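Local coordinates for putative uncharacterized protein (Ustilago maydis, PDB 4GNX) that binds single-stranded DNA as part of the three-chain replication protein A complex, using a series of OB-fold domains, at residues I141-S149 against A184-D194; N14-K25 against L68-A79. One frame throughout, in Å; residues are numbered along the deposited sequence.

Contact 1: I141-S149 against A184-D194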
loop_
_atom_site.group_PDB
_atom_site.type_symbol
_atom_site.label_atom_id
_atom_site.label_comp_id
_atom_site.label_asym_id
_atom_site.label_seq_id
_atom_site.Cartn_x
_atom_site.Cartn_y
_atom_site.Cartn_z
ATOM N N ILE C 141 -28.749 6.403 -16.503
ATOM C CA ILE C 141 -29.094 7.552 -17.326
ATOM C C ILE C 141 -28.180 8.701 -16.945
ATOM O O ILE C 141 -27.954 8.952 -15.760
ATOM C CB ILE C 141 -30.568 7.990 -17.130
ATOM C CG1 ILE C 141 -31.553 6.833 -17.426
ATOM C CG2 ILE C 141 -30.897 9.229 -17.957
ATOM C CD1 ILE C 141 -31.824 6.538 -18.891
ATOM N N LEU C 142 -27.633 9.372 -17.957
ATOM C CA LEU C 142 -26.958 10.654 -17.772
ATOM C C LEU C 142 -28.006 11.732 -17.521
ATOM O O LEU C 142 -28.916 11.931 -18.331
ATOM C CB LEU C 142 -26.127 11.029 -19.003
ATOM C CG LEU C 142 -25.567 12.459 -19.041
ATOM C CD1 LEU C 142 -24.369 12.598 -18.118
ATOM C CD2 LEU C 142 -25.200 12.876 -20.458
ATOM N N ASP C 143 -27.878 12.419 -16.393
ATOM C CA ASP C 143 -28.798 13.490 -16.044
ATOM C C ASP C 143 -28.311 14.824 -16.627
ATOM O O ASP C 143 -29.034 15.507 -17.362
ATOM C CB ASP C 143 -28.950 13.573 -14.522
ATOM C CG ASP C 143 -29.786 14.751 -14.089
ATOM O OD1 ASP C 143 -31.021 14.712 -14.286
ATOM O OD2 ASP C 143 -29.200 15.717 -13.555
ATOM N N SER C 144 -27.071 15.168 -16.291
ATOM C CA SER C 144 -26.416 16.384 -16.742
ATOM C C SER C 144 -24.914 16.165 -16.638
ATOM O O SER C 144 -24.454 15.133 -16.123
ATOM C CB SER C 144 -26.833 17.572 -15.868
ATOM O OG SER C 144 -26.512 17.335 -14.505
ATOM N N TYR C 145 -24.142 17.129 -17.118
ATOM C CA TYR C 145 -22.703 17.047 -16.977
ATOM C C TYR C 145 -22.089 18.398 -16.692
ATOM O O TYR C 145 -22.574 19.425 -17.167
ATOM C CB TYR C 145 -22.069 16.417 -18.208
ATOM C CG TYR C 145 -22.479 17.032 -19.523
ATOM C CD1 TYR C 145 -23.642 16.610 -20.175
ATOM C CD2 TYR C 145 -21.690 18.007 -20.135
ATOM C CE1 TYR C 145 -24.018 17.151 -21.390
ATOM C CE2 TYR C 145 -22.055 18.550 -21.356
ATOM C CZ TYR C 145 -23.223 18.121 -21.975
ATOM O OH TYR C 145 -23.601 18.661 -23.181
ATOM N N GLY C 146 -21.018 18.382 -15.905
ATOM C CA GLY C 146 -20.338 19.597 -15.525
ATOM C C GLY C 146 -19.623 20.267 -16.681
ATOM O O GLY C 146 -19.539 19.722 -17.793
ATOM N N GLU C 147 -19.128 21.472 -16.410
ATOM C CA GLU C 147 -18.232 22.153 -17.315
ATOM C C GLU C 147 -16.875 21.462 -17.227
ATOM O O GLU C 147 -16.580 20.759 -16.255
ATOM C CB GLU C 147 -18.130 23.644 -16.960
ATOM C CG GLU C 147 -16.863 24.079 -16.232
ATOM C CD GLU C 147 -16.880 23.808 -14.733
ATOM O OE1 GLU C 147 -17.726 23.011 -14.261
ATOM O OE2 GLU C 147 -16.032 24.405 -14.021
ATOM N N LEU C 148 -16.075 21.654 -18.266
ATOM C CA LEU C 148 -14.705 21.192 -18.299
ATOM C C LEU C 148 -13.806 22.069 -17.429
ATOM O O LEU C 148 -13.745 23.286 -17.622
ATOM C CB LEU C 148 -14.206 21.204 -19.740
ATOM C CG LEU C 148 -12.840 20.596 -20.061
ATOM C CD1 LEU C 148 -12.891 19.997 -21.450
ATOM C CD2 LEU C 148 -11.696 21.596 -19.937
ATOM N N SER C 149 -13.100 21.442 -16.491
ATOM C CA SER C 149 -12.135 22.142 -15.652
ATOM C C SER C 149 -10.720 21.662 -15.925
ATOM O O SER C 149 -10.469 20.464 -16.089
ATOM C CB SER C 149 -12.463 21.961 -14.172
ATOM O OG SER C 149 -12.275 20.609 -13.780
ATOM N N ALA C 184 -12.890 13.780 -22.038
ATOM C CA ALA C 184 -13.541 14.849 -21.291
ATOM C C ALA C 184 -13.908 15.997 -22.214
ATOM O O ALA C 184 -15.082 16.342 -22.332
ATOM C CB ALA C 184 -12.655 15.337 -20.151
ATOM N N GLU C 185 -12.909 16.581 -22.869
ATOM C CA GLU C 185 -13.140 17.667 -23.820
ATOM C C GLU C 185 -14.252 17.358 -24.815
ATOM O O GLU C 185 -15.282 18.030 -24.834
ATOM C CB GLU C 185 -11.860 17.994 -24.584
ATOM C CG GLU C 185 -10.663 18.258 -23.692
ATOM C CD GLU C 185 -9.399 18.517 -24.484
ATOM O OE1 GLU C 185 -9.494 19.161 -25.554
ATOM O OE2 GLU C 185 -8.315 18.075 -24.037
ATOM N N THR C 186 -14.039 16.314 -25.609
ATOM C CA THR C 186 -14.887 15.990 -26.752
ATOM C C THR C 186 -16.271 15.490 -26.369
ATOM O O THR C 186 -17.037 15.062 -27.230
ATOM C CB THR C 186 -14.224 14.922 -27.645
ATOM O OG1 THR C 186 -13.848 13.797 -26.840
ATOM C CG2 THR C 186 -12.990 15.487 -28.346
ATOM N N PHE C 187 -16.597 15.553 -25.085
ATOM C CA PHE C 187 -17.804 14.895 -24.596
ATOM C C PHE C 187 -19.107 15.340 -25.267
ATOM O O PHE C 187 -19.902 14.485 -25.678
ATOM C CB PHE C 187 -17.931 14.970 -23.074
ATOM C CG PHE C 187 -19.079 14.165 -22.531
ATOM C CD1 PHE C 187 -19.187 12.803 -22.815
ATOM C CD2 PHE C 187 -20.055 14.764 -21.743
ATOM C CE1 PHE C 187 -20.242 12.058 -22.315
ATOM C CE2 PHE C 187 -21.119 14.022 -21.244
ATOM C CZ PHE C 187 -21.210 12.669 -21.526
ATOM N N PRO C 188 -19.341 16.665 -25.368
ATOM C CA PRO C 188 -20.579 17.088 -26.040
ATOM C C PRO C 188 -20.607 16.887 -27.571
ATOM O O PRO C 188 -21.672 16.982 -28.166
ATOM C CB PRO C 188 -20.723 18.562 -25.651
ATOM C CG PRO C 188 -19.395 18.987 -25.127
ATOM C CD PRO C 188 -18.671 17.773 -24.655
ATOM N N THR C 189 -19.454 16.607 -28.182
ATOM C CA THR C 189 -19.358 16.148 -29.583
ATOM C C THR C 189 -20.287 14.967 -29.891
ATOM O O THR C 189 -20.926 14.927 -30.943
ATOM C CB THR C 189 -17.904 15.727 -29.920
ATOM O OG1 THR C 189 -17.085 16.896 -30.050
ATOM C CG2 THR C 189 -17.823 14.876 -31.206
ATOM N N ASN C 190 -20.341 14.012 -28.965
ATOM C CA ASN C 190 -21.087 12.768 -29.144
ATOM C C ASN C 190 -22.573 13.011 -29.316
ATOM O O ASN C 190 -23.146 13.894 -28.667
ATOM C CB ASN C 190 -20.846 11.839 -27.954
ATOM C CG ASN C 190 -19.387 11.798 -27.537
ATOM O OD1 ASN C 190 -18.502 11.577 -28.368
ATOM N ND2 ASN C 190 -19.127 12.032 -26.253
ATOM N N ALA C 191 -23.183 12.226 -30.201
ATOM C CA ALA C 191 -24.590 12.379 -30.536
ATOM C C ALA C 191 -25.488 11.952 -29.378
ATOM O O ALA C 191 -25.136 11.059 -28.602
ATOM C CB ALA C 191 -24.919 11.592 -31.791
ATOM N N GLY C 192 -26.637 12.623 -29.264
ATOM C CA GLY C 192 -27.691 12.277 -28.300
ATOM C C GLY C 192 -27.349 12.516 -26.843
ATOM O O GLY C 192 -28.069 12.078 -25.943
ATOM N N VAL C 193 -26.250 13.230 -26.620
ATOM C CA VAL C 193 -25.715 13.485 -25.284
ATOM C C VAL C 193 -26.610 14.370 -24.399
ATOM O O VAL C 193 -26.537 14.304 -23.170
ATOM C CB VAL C 193 -24.262 14.025 -25.383
ATOM C CG1 VAL C 193 -24.139 15.454 -24.866
ATOM C CG2 VAL C 193 -23.287 13.077 -24.697
ATOM N N ASP C 194 -27.465 15.179 -25.015
ATOM C CA ASP C 194 -28.278 16.117 -24.250
ATOM C C ASP C 194 -29.656 15.580 -23.946
ATOM O O ASP C 194 -30.251 15.932 -22.928
ATOM C CB ASP C 194 -28.352 17.464 -24.954
ATOM C CG ASP C 194 -27.013 18.162 -24.977
ATOM O OD1 ASP C 194 -26.544 18.576 -23.896
ATOM O OD2 ASP C 194 -26.421 18.279 -26.072
#

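Contact 2: N14-K25 against L68-A79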
loop_
_atom_site.group_PDB
_atom_site.type_symbol
_atom_site.label_atom_id
_atom_site.label_comp_id
_atom_site.label_asym_id
_atom_site.label_seq_id
_atom_site.Cartn_x
_atom_site.Cartn_y
_atom_site.Cartn_z
ATOM N N ASN C 14 7.523 -15.864 -34.671
ATOM C CA ASN C 14 7.434 -14.587 -35.376
ATOM C C ASN C 14 6.387 -14.528 -36.475
ATOM O O ASN C 14 5.907 -13.447 -36.811
ATOM C CB ASN C 14 8.800 -14.180 -35.919
ATOM C CG ASN C 14 9.793 -13.881 -34.814
ATOM O OD1 ASN C 14 9.402 -13.542 -33.687
ATOM N ND2 ASN C 14 11.087 -14.013 -35.123
ATOM N N ARG C 15 6.041 -15.685 -37.031
ATOM C CA ARG C 15 4.973 -15.776 -38.008
ATOM C C ARG C 15 3.645 -15.948 -37.269
ATOM O O ARG C 15 3.296 -17.066 -36.888
ATOM C CB ARG C 15 5.224 -16.955 -38.958
ATOM C CG ARG C 15 4.309 -16.977 -40.175
ATOM C CD ARG C 15 4.424 -18.262 -40.975
ATOM N NE ARG C 15 5.477 -18.213 -41.987
ATOM C CZ ARG C 15 5.353 -17.629 -43.183
ATOM N NH1 ARG C 15 4.224 -17.009 -43.528
ATOM N NH2 ARG C 15 6.367 -17.652 -44.043
ATOM N N TRP C 16 2.912 -14.854 -37.045
ATOM C CA TRP C 16 1.584 -14.950 -36.413
ATOM C C TRP C 16 0.627 -13.858 -36.796
ATOM O O TRP C 16 1.039 -12.749 -37.164
ATOM C CB TRP C 16 1.688 -15.040 -34.887
ATOM C CG TRP C 16 2.316 -13.823 -34.249
ATOM C CD1 TRP C 16 3.649 -13.656 -33.861
ATOM C CD2 TRP C 16 1.664 -12.548 -33.919
ATOM N NE1 TRP C 16 3.854 -12.407 -33.321
ATOM C CE2 TRP C 16 2.708 -11.691 -33.330
ATOM C CE3 TRP C 16 0.376 -12.054 -34.036
ATOM C CZ2 TRP C 16 2.440 -10.403 -32.900
ATOM C CZ3 TRP C 16 0.118 -10.757 -33.592
ATOM C CH2 TRP C 16 1.126 -9.951 -33.041
ATOM N N THR C 17 -0.662 -14.187 -36.701
ATOM C CA THR C 17 -1.770 -13.237 -36.838
ATOM C C THR C 17 -2.819 -13.474 -35.745
ATOM O O THR C 17 -3.169 -14.616 -35.453
ATOM C CB THR C 17 -2.456 -13.385 -38.209
ATOM O OG1 THR C 17 -1.601 -12.866 -39.234
ATOM C CG2 THR C 17 -3.774 -12.635 -38.246
ATOM N N ILE C 18 -3.326 -12.404 -35.147
ATOM C CA ILE C 18 -4.399 -12.566 -34.169
ATOM C C ILE C 18 -5.693 -11.915 -34.627
ATOM O O ILE C 18 -5.668 -10.925 -35.360
ATOM C CB ILE C 18 -4.013 -12.060 -32.753
ATOM C CG1 ILE C 18 -3.670 -10.568 -32.764
ATOM C CG2 ILE C 18 -2.890 -12.908 -32.155
ATOM C CD1 ILE C 18 -3.359 -10.031 -31.381
ATOM N N LYS C 19 -6.813 -12.484 -34.199
ATOM C CA LYS C 19 -8.122 -11.883 -34.408
ATOM C C LYS C 19 -8.656 -11.442 -33.046
ATOM O O LYS C 19 -8.987 -12.277 -32.202
ATOM C CB LYS C 19 -9.058 -12.907 -35.039
ATOM C CG LYS C 19 -9.873 -12.383 -36.218
ATOM C CD LYS C 19 -11.341 -12.177 -35.867
ATOM C CE LYS C 19 -12.201 -13.413 -36.127
ATOM N NZ LYS C 19 -13.154 -13.273 -37.273
ATOM N N ALA C 20 -8.720 -10.132 -32.816
ATOM C CA ALA C 20 -9.066 -9.611 -31.486
ATOM C C ALA C 20 -9.935 -8.350 -31.529
ATOM O O ALA C 20 -9.846 -7.569 -32.493
ATOM C CB ALA C 20 -7.796 -9.336 -30.709
ATOM N N ARG C 21 -10.769 -8.132 -30.504
ATOM C CA ARG C 21 -11.469 -6.846 -30.436
ATOM C C ARG C 21 -10.839 -5.891 -29.452
ATOM O O ARG C 21 -10.388 -6.298 -28.390
ATOM C CB ARG C 21 -12.993 -6.958 -30.254
ATOM C CG ARG C 21 -13.499 -7.121 -28.837
ATOM C CD ARG C 21 -14.913 -6.572 -28.642
ATOM N NE ARG C 21 -15.819 -6.693 -29.792
ATOM C CZ ARG C 21 -16.342 -7.831 -30.242
ATOM N NH1 ARG C 21 -16.030 -8.991 -29.672
ATOM N NH2 ARG C 21 -17.167 -7.812 -31.284
ATOM N N VAL C 22 -10.795 -4.620 -29.836
ATOM C CA VAL C 22 -10.258 -3.568 -28.989
ATOM C C VAL C 22 -11.257 -3.287 -27.888
ATOM O O VAL C 22 -12.364 -2.857 -28.155
ATOM C CB VAL C 22 -10.027 -2.259 -29.756
ATOM C CG1 VAL C 22 -9.464 -1.218 -28.807
ATOM C CG2 VAL C 22 -9.091 -2.470 -30.941
ATOM N N THR C 23 -10.861 -3.544 -26.647
ATOM C CA THR C 23 -11.729 -3.274 -25.519
ATOM C C THR C 23 -11.514 -1.879 -24.964
ATOM O O THR C 23 -12.452 -1.292 -24.440
ATOM C CB THR C 23 -11.498 -4.260 -24.398
ATOM O OG1 THR C 23 -10.139 -4.149 -23.983
ATOM C CG2 THR C 23 -11.787 -5.660 -24.879
ATOM N N SER C 24 -10.290 -1.352 -25.053
ATOM C CA SER C 24 -10.031 0.034 -24.650
ATOM C C SER C 24 -8.812 0.603 -25.330
ATOM O O SER C 24 -7.916 -0.127 -25.752
ATOM C CB SER C 24 -9.819 0.139 -23.150
ATOM O OG SER C 24 -8.538 -0.362 -22.828
ATOM N N LYS C 25 -8.765 1.920 -25.385
ATOM C CA LYS C 25 -7.752 2.632 -26.132
ATOM C C LYS C 25 -7.332 3.854 -25.337
ATOM O O LYS C 25 -8.161 4.571 -24.793
ATOM C CB LYS C 25 -8.326 3.046 -27.495
ATOM C CG LYS C 25 -7.394 3.860 -28.394
ATOM C CD LYS C 25 -7.781 3.784 -29.877
ATOM C CE LYS C 25 -8.563 5.003 -30.352
ATOM N NZ LYS C 25 -8.386 5.302 -31.802
ATOM N N LEU C 68 -7.719 2.137 -35.283
ATOM C CA LEU C 68 -8.254 1.205 -34.290
ATOM C C LEU C 68 -9.321 1.860 -33.426
ATOM O O LEU C 68 -9.081 2.903 -32.821
ATOM C CB LEU C 68 -7.128 0.642 -33.417
ATOM C CG LEU C 68 -6.059 -0.259 -34.042
ATOM C CD1 LEU C 68 -4.845 -0.320 -33.125
ATOM C CD2 LEU C 68 -6.601 -1.655 -34.314
ATOM N N GLN C 69 -10.497 1.246 -33.366
ATOM C CA GLN C 69 -11.630 1.846 -32.664
ATOM C C GLN C 69 -12.271 0.850 -31.716
ATOM O O GLN C 69 -12.449 -0.315 -32.072
ATOM C CB GLN C 69 -12.652 2.385 -33.670
ATOM C CG GLN C 69 -12.163 3.589 -34.454
ATOM C CD GLN C 69 -13.120 3.990 -35.563
ATOM O OE1 GLN C 69 -14.242 3.468 -35.663
ATOM N NE2 GLN C 69 -12.686 4.928 -36.409
ATOM N N GLU C 70 -12.623 1.307 -30.514
ATOM C CA GLU C 70 -13.138 0.401 -29.477
ATOM C C GLU C 70 -14.339 -0.452 -29.884
ATOM O O GLU C 70 -15.223 -0.012 -30.601
ATOM C CB GLU C 70 -13.365 1.081 -28.110
ATOM C CG GLU C 70 -13.160 2.591 -28.034
ATOM C CD GLU C 70 -12.781 3.060 -26.628
ATOM O OE1 GLU C 70 -11.735 2.612 -26.101
ATOM O OE2 GLU C 70 -13.528 3.881 -26.042
ATOM N N ASN C 71 -14.302 -1.700 -29.440
ATOM C CA ASN C 71 -15.353 -2.669 -29.643
ATOM C C ASN C 71 -15.394 -3.237 -31.059
ATOM O O ASN C 71 -16.160 -4.165 -31.343
ATOM C CB ASN C 71 -16.702 -2.095 -29.220
ATOM C CG ASN C 71 -17.684 -3.167 -28.823
ATOM O OD1 ASN C 71 -17.307 -4.178 -28.221
ATOM N ND2 ASN C 71 -18.947 -2.962 -29.164
ATOM N N HIS C 72 -14.556 -2.687 -31.935
ATOM C CA HIS C 72 -14.368 -3.227 -33.281
ATOM C C HIS C 72 -13.323 -4.317 -33.260
ATOM O O HIS C 72 -12.500 -4.362 -32.347
ATOM C CB HIS C 72 -13.976 -2.121 -34.253
ATOM C CG HIS C 72 -15.077 -1.123 -34.522
ATOM N ND1 HIS C 72 -15.773 -1.110 -35.671
ATOM C CD2 HIS C 72 -15.585 -0.086 -33.745
ATOM C CE1 HIS C 72 -16.681 -0.117 -35.637
ATOM N NE2 HIS C 72 -16.564 0.510 -34.457
ATOM N N VAL C 73 -13.350 -5.188 -34.270
ATOM C CA VAL C 73 -12.558 -6.432 -34.308
ATOM C C VAL C 73 -11.541 -6.410 -35.443
ATOM O O VAL C 73 -11.882 -6.077 -36.576
ATOM C CB VAL C 73 -13.471 -7.661 -34.502
ATOM C CG1 VAL C 73 -12.659 -8.913 -34.808
ATOM C CG2 VAL C 73 -14.354 -7.873 -33.281
ATOM N N TYR C 74 -10.301 -6.792 -35.149
ATOM C CA TYR C 74 -9.234 -6.644 -36.130
ATOM C C TYR C 74 -8.330 -7.860 -36.298
ATOM O O TYR C 74 -8.158 -8.670 -35.381
ATOM C CB TYR C 74 -8.367 -5.441 -35.772
ATOM C CG TYR C 74 -9.106 -4.128 -35.662
ATOM C CD1 TYR C 74 -9.787 -3.781 -34.494
ATOM C CD2 TYR C 74 -9.102 -3.215 -36.718
ATOM C CE1 TYR C 74 -10.452 -2.569 -34.387
ATOM C CE2 TYR C 74 -9.761 -1.999 -36.614
ATOM C CZ TYR C 74 -10.435 -1.684 -35.447
ATOM O OH TYR C 74 -11.094 -0.485 -35.334
ATOM N N LEU C 75 -7.769 -7.966 -37.499
ATOM C CA LEU C 75 -6.686 -8.880 -37.816
ATOM C C LEU C 75 -5.418 -8.086 -37.640
ATOM O O LEU C 75 -5.171 -7.127 -38.383
ATOM C CB LEU C 75 -6.759 -9.322 -39.278
ATOM C CG LEU C 75 -7.616 -10.523 -39.662
ATOM C CD1 LEU C 75 -8.240 -10.298 -41.033
ATOM C CD2 LEU C 75 -6.785 -11.795 -39.639
ATOM N N ILE C 76 -4.619 -8.486 -36.655
ATOM C CA ILE C 76 -3.346 -7.842 -36.382
ATOM C C ILE C 76 -2.227 -8.853 -36.610
ATOM O O ILE C 76 -2.358 -10.040 -36.278
ATOM C CB ILE C 76 -3.305 -7.283 -34.955
ATOM C CG1 ILE C 76 -4.473 -6.324 -34.729
ATOM C CG2 ILE C 76 -1.977 -6.584 -34.684
ATOM C CD1 ILE C 76 -4.871 -6.204 -33.273
ATOM N N SER C 77 -1.127 -8.369 -37.176
ATOM C CA SER C 77 -0.092 -9.245 -37.699
ATOM C C SER C 77 1.261 -8.560 -37.790
ATOM O O SER C 77 1.351 -7.384 -38.140
ATOM C CB SER C 77 -0.494 -9.719 -39.100
ATOM O OG SER C 77 0.173 -10.913 -39.441
ATOM N N LYS C 78 2.306 -9.321 -37.482
ATOM C CA LYS C 78 3.702 -8.917 -37.700
ATOM C C LYS C 78 4.110 -7.723 -36.841
ATOM O O LYS C 78 4.481 -6.656 -37.350
ATOM C CB LYS C 78 3.986 -8.687 -39.192
ATOM C CG LYS C 78 5.204 -9.443 -39.682
ATOM C CD LYS C 78 4.944 -10.070 -41.048
ATOM C CE LYS C 78 6.119 -10.928 -41.533
ATOM N NZ LYS C 78 6.430 -12.047 -40.593
ATOM N N ALA C 79 4.030 -7.956 -35.530
ATOM C CA ALA C 79 4.380 -7.021 -34.463
ATOM C C ALA C 79 5.241 -7.741 -33.407
ATOM O O ALA C 79 5.229 -8.967 -33.326
ATOM C CB ALA C 79 3.113 -6.491 -33.828
#

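Contact 1: I141-S149 against A184-D194
Tyr145 and Phe187 form a T-shaped (edge-to-face) pair: the edge of the phenylalanine, led by CE2, is directed at one face of the tyrosine. The ring centroids lie 5.1 Å apart and the planes stand at 88°. Phe187 CE2 comes within 3.7 Å of Tyr145 CG, so it strikes near the root of the ring. Tyr145 can lean over the 184-194 segment because its CG sits between the backbone N and the carbonyl carbon (chi1 51°).

Apolar contacts extend this pair on several sides. Leu142 and Phe187 approach from opposite directions, with Leu142 CD2 4.1 Å from Phe187 CZ at the ring's edge. Val193 braces both rings, one methyl to each: CG2 lies over a face of Phe187, toward its rim, while CG1 is 3.9 Å from Tyr145 CE1. Pro188 meets the outer end of the tyrosine through CB. Farther along, the branched end of Leu148 rests on the end of helix 181-185, its CD1 3.6 Å from Glu185 CG; the methylene part of the glutamate serves as an apolar surface here.

A single hydrogen bond joins the segments. Tyr145 OH donates to Asp194 OD1 over 3.0 Å, arriving on the syn side and 26° out of the carboxylate plane. Tyrosine suits this partly exposed place, since its ring packs inward while its hydroxyl reaches a carboxylate at the surface. Phe187, which is buried, has no polar end to satisfy and also touches Leu165 and Met222 of neighbouring strands.

The type II turn Asn190-Val193, with Gly192 at positive phi, brings Val193 and Asp194 back to the strand. Strand 135-152 is thereby packed against the helix and connection that follow strand 174-180, as in an OB fold, where this link closes one end of the barrel.

Contact 2: N14-K25 against L68-A79
Thr17 OG1 and Ser77 OG lie 2.6 Å apart in a hydrogen bond that either could donate, at one end of an antiparallel strand pair. From there hydrogen-bonded pairs, Ile18-Ile76 and Ala20-Tyr74, each bonded in both directions (Tyr74 N 2.8 Å from Ala20 O), alternate with the non-hydrogen-bonded Lys19-Leu75 and Arg21-Val73. Val22 N then uses His72 O, and Val22 O receives Asn71 N at 2.6 Å, a G1 beta bulge at Asn71-His72 opposite Val22 that leads into the type II turn Gln69-His72. Strand 17-30 is the first strand of an OB fold and 73-77 its fourth, a pairing characteristic of that barrel; Ile18, Ala20, Tyr74 and Ile76 share one face, with Ile18 touching Ile97 of another strand. On the other face Arg21 bends at chi3 (33°) and sends NE to Asn71 O, 3.0 Å away and nearly straight at 168°. That oxygen lies in the guanidinium plane, although NE stands above the carbonyl plane. Val73 CG2 lies over one guanidinium face, toward its rim, and Glu116 offers a long, weak ion pair. Lys25 reaches Leu68, just ahead of the turn, where NZ donates a hydrogen bond to Leu68 O (2.7 Å) and another to Tyr65 O. The hydroxyl oxygen of buried Tyr74 accepts Gln69 N at 2.7 Å, and Leu68 CD2 sits over its ring. His72 ND1 is hydrogen-bonded to Glu107.

Overall arrangement
Contact 2 comes first along the chain and closes before contact 1 opens. Their centres are 29 Å apart and their nearest atoms about 9 Å, with no touch between them. They belong to different OB-fold domains: contact 2 joins strands 17-30 and 73-77 within one sheet, whereas contact 1 packs strand 135-152 against the end of helix 181-185 and the connection after it. The domains do meet nearby, where Thr23 O of contact 2 accepts a hydrogen bond from Thr221 of the second domain. The nearest atoms of contacts 1 and 2 lie about 7 and 8 Å from the bound nucleic acid, consistent with consecutive OB folds presenting a shared path for single-stranded DNA.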